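Local coordinates for protein alpha-ketoglutarate-dependent 2,4-dichlorophenoxyacetate dioxygenase (Bradyrhizobium diazoefficiens, PDB 5BKE) that probably catalyses the metal- and 2-oxoglutarate-dependent oxidation of aryloxyalkanoate herbicides related to 2,4-dichlorophenoxyacetate, at residues L109-C112 and L113-D117. Residues are numbered along the deposited sequence; the frame is centred on the assembly and turned at random.
Sequences LGNC and LWHSD. With MN (manganese (II) ion), chain N; OGA (N-oxalylglycine), chain O.
The carbonyl oxygen of Gly110 takes a hydrogen bond from Leu113 N (3.1 Å), closing the turn at the end of the short 3-10 segment. Leu113 CB packs against the same Gly110 O at 3.5 Å. Beyond the turn, His115 ND1 donates to Leu113 O at 2.9 Å, almost straight (173°) and in the ring plane, which fixes the ring's rotation and directs NE2 to the manganese. The ring gets there because CG sits between the backbone N and the carbonyl carbon (chi1 72°). Asp117 OD1 binds the metal at 2.1 Å, and with His264 these residues form the facial triad of two histidines and one carboxylate, His115 and Asp117 being its His-X-Asp part. N-oxalylglycine, a 2-oxoglutarate analogue, chelates the ion through O1 and O2'. Asn111 borders both ring and ligand: its amide lies nearly parallel to the His115 ring (10°) and off its plane, OD1 over the CE1 corner at 3.8 Å from His115 CE1, and its CG is 3.5 Å from O2' of the ligand. With an alanine here the amide is gone, which is likely to open a gap beside O2' of the ligand and over CE1 of His115. The loop runs from helix 103-108 to strand 127-132; strand 262-266 flanks it, Val266 touching Asn111 and Cys112, while Leu229 of a second subunit packs on Cys112.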
loop_
_atom_site.group_PDB
_atom_site.type_symbol
_atom_site.label_atom_id
_atom_site.label_comp_id
_atom_site.label_asym_id
_atom_site.label_seq_id
_atom_site.Cartn_x
_atom_site.Cartn_y
_atom_site.Cartn_z
ATOM N N LEU C 109 30.324 -24.570 -36.273
ATOM C CA LEU C 109 30.689 -24.373 -34.874
ATOM C C LEU C 109 30.192 -23.027 -34.336
ATOM O O LEU C 109 30.070 -22.852 -33.123
ATOM C CB LEU C 109 32.202 -24.534 -34.676
ATOM C CG LEU C 109 32.761 -25.968 -34.745
ATOM C CD1 LEU C 109 34.279 -25.958 -34.641
ATOM C CD2 LEU C 109 32.151 -26.882 -33.677
ATOM N N GLY C 110 29.888 -22.104 -35.253
ATOM C CA GLY C 110 29.176 -20.864 -34.957
ATOM C C GLY C 110 27.904 -21.042 -34.141
ATOM O O GLY C 110 27.583 -20.200 -33.306
ATOM N N ASN C 111 27.195 -22.147 -34.368
ATOM C CA ASN C 111 25.966 -22.456 -33.631
ATOM C C ASN C 111 26.196 -22.660 -32.124
ATOM O O ASN C 111 25.245 -22.610 -31.346
ATOM C CB ASN C 111 25.210 -23.643 -34.257
ATOM C CG ASN C 111 24.400 -23.246 -35.492
ATOM O OD1 ASN C 111 24.346 -22.073 -35.875
ATOM N ND2 ASN C 111 23.757 -24.229 -36.115
ATOM N N CYS C 112 27.456 -22.854 -31.721
ATOM C CA CYS C 112 27.800 -23.043 -30.321
ATOM C C CYS C 112 27.788 -21.752 -29.545
ATOM O O CYS C 112 27.802 -21.772 -28.315
ATOM C CB CYS C 112 29.152 -23.749 -30.168
ATOM S SG CYS C 112 29.129 -25.455 -30.755
ATOM N N LEU C 113 27.778 -20.633 -30.266
ATOM C CA LEU C 113 27.647 -19.309 -29.657
ATOM C C LEU C 113 26.179 -18.907 -29.505
ATOM O O LEU C 113 25.332 -19.317 -30.307
ATOM C CB LEU C 113 28.422 -18.270 -30.469
ATOM C CG LEU C 113 29.903 -18.528 -30.769
ATOM C CD1 LEU C 113 30.408 -17.551 -31.823
ATOM C CD2 LEU C 113 30.754 -18.445 -29.505
ATOM N N TRP C 114 25.885 -18.129 -28.458
ATOM C CA TRP C 114 24.543 -17.569 -28.222
ATOM C C TRP C 114 24.162 -16.662 -29.383
ATOM O O TRP C 114 24.876 -15.710 -29.696
ATOM C CB TRP C 114 24.501 -16.757 -26.927
ATOM C CG TRP C 114 24.473 -17.561 -25.649
ATOM C CD1 TRP C 114 25.494 -17.713 -24.757
ATOM C CD2 TRP C 114 23.367 -18.304 -25.123
ATOM N NE1 TRP C 114 25.095 -18.510 -23.702
ATOM C CE2 TRP C 114 23.793 -18.879 -23.896
ATOM C CE3 TRP C 114 22.048 -18.535 -25.562
ATOM C CZ2 TRP C 114 22.953 -19.676 -23.105
ATOM C CZ3 TRP C 114 21.215 -19.325 -24.780
ATOM C CH2 TRP C 114 21.674 -19.886 -23.557
ATOM N N HIS C 115 23.040 -16.974 -30.026
ATOM C CA HIS C 115 22.623 -16.273 -31.234
ATOM C C HIS C 115 21.113 -16.275 -31.399
ATOM O O HIS C 115 20.407 -17.095 -30.802
ATOM C CB HIS C 115 23.315 -16.863 -32.492
ATOM C CG HIS C 115 22.821 -18.223 -32.902
ATOM N ND1 HIS C 115 23.295 -19.388 -32.336
ATOM C CD2 HIS C 115 21.926 -18.602 -33.845
ATOM C CE1 HIS C 115 22.701 -20.424 -32.904
ATOM N NE2 HIS C 115 21.860 -19.976 -33.818
ATOM N N SER C 116 20.639 -15.335 -32.213
ATOM C CA SER C 116 19.259 -15.292 -32.697
ATOM C C SER C 116 19.358 -15.504 -34.212
ATOM O O SER C 116 20.198 -14.872 -34.865
ATOM C CB SER C 116 18.639 -13.936 -32.348
ATOM O OG SER C 116 17.288 -13.870 -32.740
ATOM N N ASP C 117 18.547 -16.408 -34.765
ATOM C CA ASP C 117 18.741 -16.849 -36.153
ATOM C C ASP C 117 18.483 -15.716 -37.131
ATOM O O ASP C 117 17.519 -14.930 -36.955
ATOM C CB ASP C 117 17.826 -18.023 -36.530
ATOM C CG ASP C 117 18.205 -19.328 -35.859
ATOM O OD1 ASP C 117 19.395 -19.572 -35.567
ATOM O OD2 ASP C 117 17.277 -20.136 -35.644
HETATM MN MN MN N . 20.354 -21.134 -34.595
HETATM C C1 OGA O . 19.563 -23.696 -35.310
HETATM C C2 OGA O . 20.500 -23.948 -34.237
HETATM C C4 OGA O . 21.433 -25.627 -32.702
HETATM C C5 OGA O . 21.372 -27.129 -32.636
HETATM O O1 OGA O . 19.270 -22.499 -35.548
HETATM O O2 OGA O . 19.063 -24.673 -35.911
HETATM O "O2'" OGA O . 21.247 -23.036 -33.894
HETATM O O3 OGA O . 21.690 -27.757 -33.672
HETATM N N1 OGA O . 20.459 -25.145 -33.668
HETATM O O4 OGA O . 20.996 -27.672 -31.572
#